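SspB protein (Streptomyces clavuligerus, PDB 6JUF) probably acts as a metal-dependent DNA nuclease in the SspABCD-SspE phosphorothioation-based system that defends the bacterium against phages. Local coordinates at residues E18-R23 with V57-Y62; G25-A30 with R65-T70. All blocks are in the same frame, centred on the assembly; numbering follows the deposited sequence.

Interaction 1: residues E18-R23 with V57-Y62; sequences ETFAPR and VYAMRY
The Phe20 ring meets Ala59 obliquely, with CD2 4.0 Å from Ala59 CB. The ring also packs edge-to-face with Trp26 of helix 24-34, which Ala59 touches too. Phe20 CG stands beside the backbone N, anti to the carbonyl carbon (chi1 -72°), and this turns the ring toward helix 57-66. On the helix, one face of the Tyr58 ring carries Arg61 CD, offset toward the rim. The Tyr58 OH in turn sits over the centre of the Arg61 guanidinium, 4.3 Å above its plane.

The polar half of the contact runs through a water. The water donates to Glu18 OE2 at 2.9 Å and accepts from Ala59 N, also at 2.9 Å. Ala59 lies in the first turn of helix 57-66, where the amide can take a partner from outside the helix. Glu18 OE2 comes no nearer than 4.4 Å to Tyr58 CB. In the loop, Thr19 OG1 donates to Glu18 O at 2.7 Å.

Glu18 has been seen to bind magnesium in a structure of this protein; no metal is bound to this chain here. Its carboxylate reaches the helix through one water, with no direct hydrogen bond, so the polar link is indirect and stands beside a single apolar touch.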
loop_
_atom_site.group_PDB
_atom_site.type_symbol
_atom_site.label_atom_id
_atom_site.label_comp_id
_atom_site.label_asym_id
_atom_site.label_seq_id
_atom_site.Cartn_x
_atom_site.Cartn_y
_atom_site.Cartn_z
ATOM N N GLU B 18 1.680 12.016 -15.967
ATOM C CA GLU B 18 0.631 11.551 -16.941
ATOM C C GLU B 18 -0.564 10.923 -16.275
ATOM O O GLU B 18 -1.178 9.981 -16.804
ATOM C CB GLU B 18 1.257 10.594 -18.023
ATOM C CG GLU B 18 2.304 11.357 -18.826
ATOM C CD GLU B 18 3.079 10.500 -19.797
ATOM O OE1 GLU B 18 2.376 10.006 -20.690
ATOM O OE2 GLU B 18 4.329 10.413 -19.757
ATOM N N THR B 19 -0.948 11.499 -15.146
ATOM C CA THR B 19 -2.075 11.057 -14.287
ATOM C C THR B 19 -1.832 9.769 -13.530
ATOM O O THR B 19 -2.761 9.268 -12.875
ATOM C CB THR B 19 -3.502 10.983 -14.967
ATOM O OG1 THR B 19 -3.670 9.802 -15.768
ATOM C CG2 THR B 19 -3.781 12.238 -15.832
ATOM N N PHE B 20 -0.631 9.196 -13.589
ATOM C CA PHE B 20 -0.291 8.071 -12.690
ATOM C C PHE B 20 0.068 8.594 -11.285
ATOM O O PHE B 20 1.001 9.373 -11.163
ATOM C CB PHE B 20 0.959 7.377 -13.216
ATOM C CG PHE B 20 0.711 6.556 -14.488
ATOM C CD1 PHE B 20 -0.166 5.474 -14.471
ATOM C CD2 PHE B 20 1.364 6.892 -15.674
ATOM C CE1 PHE B 20 -0.375 4.677 -15.617
ATOM C CE2 PHE B 20 1.182 6.104 -16.820
ATOM C CZ PHE B 20 0.293 5.024 -16.783
ATOM N N ALA B 21 -0.699 8.148 -10.276
ATOM C CA ALA B 21 -0.404 8.481 -8.870
ATOM C C ALA B 21 0.759 7.637 -8.408
ATOM O O ALA B 21 1.117 6.667 -9.078
ATOM C CB ALA B 21 -1.649 8.283 -8.026
ATOM N N PRO B 22 1.396 7.995 -7.275
ATOM C CA PRO B 22 2.606 7.244 -6.876
ATOM C C PRO B 22 2.314 5.760 -6.595
ATOM O O PRO B 22 1.228 5.420 -6.143
ATOM C CB PRO B 22 3.059 7.965 -5.575
ATOM C CG PRO B 22 2.452 9.345 -5.693
ATOM C CD PRO B 22 1.160 9.170 -6.417
ATOM N N ARG B 23 3.274 4.906 -6.834
ATOM C CA ARG B 23 3.200 3.513 -6.475
ATOM C C ARG B 23 4.422 3.122 -5.657
ATOM O O ARG B 23 5.531 3.615 -5.940
ATOM C CB ARG B 23 3.267 2.655 -7.766
ATOM C CG ARG B 23 2.239 3.020 -8.838
ATOM C CD ARG B 23 2.102 1.918 -9.894
ATOM N NE ARG B 23 1.385 2.463 -11.039
ATOM C CZ ARG B 23 1.097 1.763 -12.124
ATOM N NH1 ARG B 23 1.545 0.495 -12.211
ATOM N NH2 ARG B 23 0.462 2.336 -13.152
ATOM N N VAL B 57 7.798 5.067 -17.788
ATOM C CA VAL B 57 9.180 5.394 -17.408
ATOM C C VAL B 57 9.327 6.814 -16.849
ATOM O O VAL B 57 9.943 7.035 -15.811
ATOM C CB VAL B 57 10.177 5.105 -18.540
ATOM C CG1 VAL B 57 11.593 5.545 -18.140
ATOM C CG2 VAL B 57 10.132 3.611 -18.981
ATOM N N TYR B 58 8.807 7.779 -17.583
ATOM C CA TYR B 58 8.931 9.153 -17.154
ATOM C C TYR B 58 8.203 9.440 -15.830
ATOM O O TYR B 58 8.734 10.120 -14.966
ATOM C CB TYR B 58 8.506 10.134 -18.259
ATOM C CG TYR B 58 9.213 11.410 -18.039
ATOM C CD1 TYR B 58 10.399 11.627 -18.694
ATOM C CD2 TYR B 58 8.714 12.392 -17.143
ATOM C CE1 TYR B 58 11.105 12.743 -18.496
ATOM C CE2 TYR B 58 9.449 13.569 -16.929
ATOM C CZ TYR B 58 10.639 13.705 -17.632
ATOM O OH TYR B 58 11.362 14.863 -17.500
ATOM N N ALA B 59 6.996 8.906 -15.703
ATOM C CA ALA B 59 6.241 9.089 -14.450
ATOM C C ALA B 59 7.040 8.540 -13.264
ATOM O O ALA B 59 7.113 9.152 -12.212
ATOM C CB ALA B 59 4.871 8.435 -14.550
ATOM N N MET B 60 7.663 7.384 -13.451
ATOM C CA MET B 60 8.490 6.790 -12.381
ATOM C C MET B 60 9.689 7.704 -12.019
ATOM O O MET B 60 9.959 7.949 -10.842
ATOM C CB MET B 60 8.976 5.410 -12.832
ATOM C CG MET B 60 9.843 4.670 -11.812
ATOM S SD MET B 60 10.444 3.159 -12.554
ATOM C CE MET B 60 10.619 2.079 -11.141
ATOM N N ARG B 61 10.370 8.218 -13.057
ATOM C CA ARG B 61 11.457 9.172 -12.886
ATOM C C ARG B 61 10.984 10.430 -12.138
ATOM O O ARG B 61 11.646 10.888 -11.173
ATOM C CB ARG B 61 11.975 9.518 -14.289
ATOM C CG ARG B 61 13.081 10.605 -14.350
ATOM C CD ARG B 61 13.363 10.925 -15.818
ATOM N NE ARG B 61 14.296 12.010 -15.932
ATOM C CZ ARG B 61 14.842 12.367 -17.095
ATOM N NH1 ARG B 61 14.522 11.664 -18.200
ATOM N NH2 ARG B 61 15.685 13.393 -17.142
ATOM N N TYR B 62 9.832 10.977 -12.576
ATOM C CA TYR B 62 9.240 12.171 -12.005
ATOM C C TYR B 62 8.990 11.989 -10.490
ATOM O O TYR B 62 9.334 12.824 -9.681
ATOM C CB TYR B 62 7.943 12.556 -12.762
ATOM C CG TYR B 62 7.200 13.628 -11.988
ATOM C CD1 TYR B 62 7.538 14.984 -12.097
ATOM C CD2 TYR B 62 6.161 13.243 -11.093
ATOM C CE1 TYR B 62 6.893 15.933 -11.312
ATOM C CE2 TYR B 62 5.498 14.218 -10.329
ATOM C CZ TYR B 62 5.897 15.565 -10.455
ATOM O OH TYR B 62 5.277 16.511 -9.673
HETATM O O HOH W 1 5.253 8.331 -17.986
#

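Interaction 2: residues G25-A30 with R65-T70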
loop_
_atom_site.group_PDB
_atom_site.type_symbol
_atom_site.label_atom_id
_atom_site.label_comp_id
_atom_site.label_asym_id
_atom_site.label_seq_id
_atom_site.Cartn_x
_atom_site.Cartn_y
_atom_site.Cartn_z
ATOM N N GLY B 25 6.021 0.251 -5.602
ATOM C CA GLY B 25 6.959 -0.483 -6.493
ATOM C C GLY B 25 7.823 0.479 -7.293
ATOM O O GLY B 25 9.016 0.213 -7.500
ATOM N N TRP B 26 7.240 1.614 -7.698
ATOM C CA TRP B 26 8.023 2.600 -8.470
ATOM C C TRP B 26 9.098 3.268 -7.634
ATOM O O TRP B 26 10.239 3.474 -8.123
ATOM C CB TRP B 26 7.098 3.655 -9.037
ATOM C CG TRP B 26 6.275 3.160 -10.192
ATOM C CD1 TRP B 26 6.207 1.895 -10.715
ATOM C CD2 TRP B 26 5.378 3.997 -11.035
ATOM N NE1 TRP B 26 5.314 1.853 -11.810
ATOM C CE2 TRP B 26 4.773 3.096 -12.010
ATOM C CE3 TRP B 26 4.999 5.325 -11.012
ATOM C CZ2 TRP B 26 3.913 3.554 -13.007
ATOM C CZ3 TRP B 26 4.090 5.768 -11.992
ATOM C CH2 TRP B 26 3.549 4.908 -12.948
ATOM N N LEU B 27 8.782 3.624 -6.372
ATOM C CA LEU B 27 9.781 4.311 -5.532
ATOM C C LEU B 27 10.937 3.314 -5.243
ATOM O O LEU B 27 12.089 3.627 -5.293
ATOM C CB LEU B 27 9.153 4.755 -4.244
ATOM C CG LEU B 27 8.016 5.757 -4.426
ATOM C CD1 LEU B 27 7.541 6.158 -3.027
ATOM C CD2 LEU B 27 8.438 6.970 -5.309
ATOM N N HIS B 28 10.535 2.105 -4.899
ATOM C CA HIS B 28 11.506 1.056 -4.522
ATOM C C HIS B 28 12.468 0.640 -5.617
ATOM O O HIS B 28 13.716 0.695 -5.438
ATOM C CB HIS B 28 10.735 -0.157 -3.984
ATOM C CG HIS B 28 11.588 -1.359 -3.681
ATOM N ND1 HIS B 28 12.350 -1.443 -2.559
ATOM C CD2 HIS B 28 11.736 -2.570 -4.361
ATOM C CE1 HIS B 28 12.988 -2.662 -2.542
ATOM N NE2 HIS B 28 12.599 -3.362 -3.635
ATOM N N LYS B 29 11.869 0.290 -6.753
ATOM C CA LYS B 29 12.708 -0.123 -7.927
ATOM C C LYS B 29 13.514 1.031 -8.501
ATOM O O LYS B 29 14.636 0.779 -8.936
ATOM C CB LYS B 29 11.861 -0.719 -9.034
ATOM C CG LYS B 29 11.286 -2.044 -8.605
ATOM C CD LYS B 29 10.592 -2.812 -9.709
ATOM C CE LYS B 29 9.240 -2.235 -10.061
ATOM N NZ LYS B 29 8.898 -2.567 -11.468
ATOM N N ALA B 30 12.987 2.267 -8.487
ATOM C CA ALA B 30 13.797 3.424 -8.911
ATOM C C ALA B 30 15.072 3.545 -8.034
ATOM O O ALA B 30 16.181 3.683 -8.559
ATOM C CB ALA B 30 12.965 4.706 -8.932
ATOM N N ARG B 65 12.116 12.152 -8.308
ATOM C CA ARG B 65 12.596 13.536 -8.165
ATOM C C ARG B 65 11.649 14.302 -7.216
ATOM O O ARG B 65 12.075 15.040 -6.342
ATOM C CB ARG B 65 12.631 14.148 -9.560
ATOM C CG ARG B 65 13.414 15.434 -9.848
ATOM C CD ARG B 65 13.519 15.556 -11.382
ATOM N NE ARG B 65 12.298 16.013 -12.166
ATOM C CZ ARG B 65 11.855 15.530 -13.358
ATOM N NH1 ARG B 65 12.449 14.488 -13.957
ATOM N NH2 ARG B 65 10.791 16.034 -13.941
ATOM N N ALA B 66 10.351 14.097 -7.437
ATOM C CA ALA B 66 9.314 14.929 -6.709
ATOM C C ALA B 66 9.315 14.613 -5.229
ATOM O O ALA B 66 9.071 15.461 -4.370
ATOM C CB ALA B 66 7.923 14.646 -7.316
ATOM N N PHE B 67 9.579 13.353 -4.913
ATOM C CA PHE B 67 9.621 12.938 -3.473
ATOM C C PHE B 67 11.017 13.210 -2.878
ATOM O O PHE B 67 11.268 12.861 -1.721
ATOM C CB PHE B 67 9.230 11.447 -3.276
ATOM C CG PHE B 67 7.737 11.222 -3.302
ATOM C CD1 PHE B 67 6.923 11.784 -2.307
ATOM C CD2 PHE B 67 7.155 10.486 -4.318
ATOM C CE1 PHE B 67 5.550 11.570 -2.334
ATOM C CE2 PHE B 67 5.798 10.295 -4.373
ATOM C CZ PHE B 67 4.960 10.843 -3.390
ATOM N N LYS B 68 11.897 13.859 -3.633
ATOM C CA LYS B 68 13.246 14.227 -3.139
ATOM C C LYS B 68 14.104 13.003 -2.912
ATOM O O LYS B 68 15.008 12.980 -2.044
ATOM C CB LYS B 68 13.205 15.166 -1.906
ATOM C CG LYS B 68 12.229 16.342 -2.002
ATOM C CD LYS B 68 12.387 17.255 -3.194
ATOM C CE LYS B 68 11.829 18.669 -2.961
ATOM N NZ LYS B 68 10.398 18.651 -2.570
ATOM N N LEU B 69 13.823 11.955 -3.694
ATOM C CA LEU B 69 14.546 10.693 -3.611
ATOM C C LEU B 69 15.655 10.640 -4.637
ATOM O O LEU B 69 16.589 9.838 -4.512
ATOM C CB LEU B 69 13.581 9.497 -3.799
ATOM C CG LEU B 69 12.475 9.424 -2.719
ATOM C CD1 LEU B 69 11.435 8.405 -3.154
ATOM C CD2 LEU B 69 12.969 8.988 -1.343
ATOM N N THR B 70 15.558 11.484 -5.671
ATOM C CA THR B 70 16.673 11.692 -6.593
ATOM C C THR B 70 16.814 13.159 -6.863
ATOM O O THR B 70 15.883 13.937 -6.579
ATOM C CB THR B 70 16.421 11.064 -7.966
ATOM O OG1 THR B 70 15.167 11.578 -8.508
ATOM C CG2 THR B 70 16.363 9.522 -7.884
#
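A Schellman motif closes helix 57-66, and the side chains around it receive Leu27 from helix 24-34. Lys68, with positive phi (68°), is the C-prime residue. Its N bonds to Arg65 O at 3.0 Å, and Leu69 N reaches back to Ser64 O. This turn places Phe67 and Leu69 where both can meet the same leucine.

Leu27 CD2 does all the close touching. It lies 3.9 Å from Phe67 CD2 and 4.0 Å from Leu69 CD1. It comes to the Phe67 ring obliquely. The Leu27 side chain crosses each of its two partners at about a right angle. Its CG is anti to the carbonyl carbon. With chi2 at -177° it is CD1 that runs on in the extended direction; CD2, the branch turned to the side, meets both partners.

Other parts of the fold enclose the site. Phe67 also packs on Leu113 and Leu117 of helix 107-118, and its ring meets that of Phe202. Leu69 rests on Ala91 and Leu95 of helix 89-95.

No hydrogen bond links 25-30 to 65-70. The three touching side chains are buried and apolar, so dispersion and the exclusion of water hold the contact, while the Schellman bonds take up the N-H groups of Lys68 and Leu69.

The two contacts lie side by side, with centres about 10 Å apart, on the same side of the chain's centre. Their segments alternate along the chain: 18-23, 25-30, 57-62, then 65-70. The loop before helix 24-34 meets the early part of helix 57-66 in interaction 1. Helix 24-34 itself meets the turn that follows that helix in interaction 2. The contacts also touch each other: Phe20 CB lies 3.6 Å from Trp26 CH2, and Met60 CE packs against Lys29 CB at 3.7 Å. All four segments belong to the DUF4007 region. The loop bearing Glu18 is thus tied to a buried apolar contact both by the chain, which runs on into helix 24-34, and by helix 57-66.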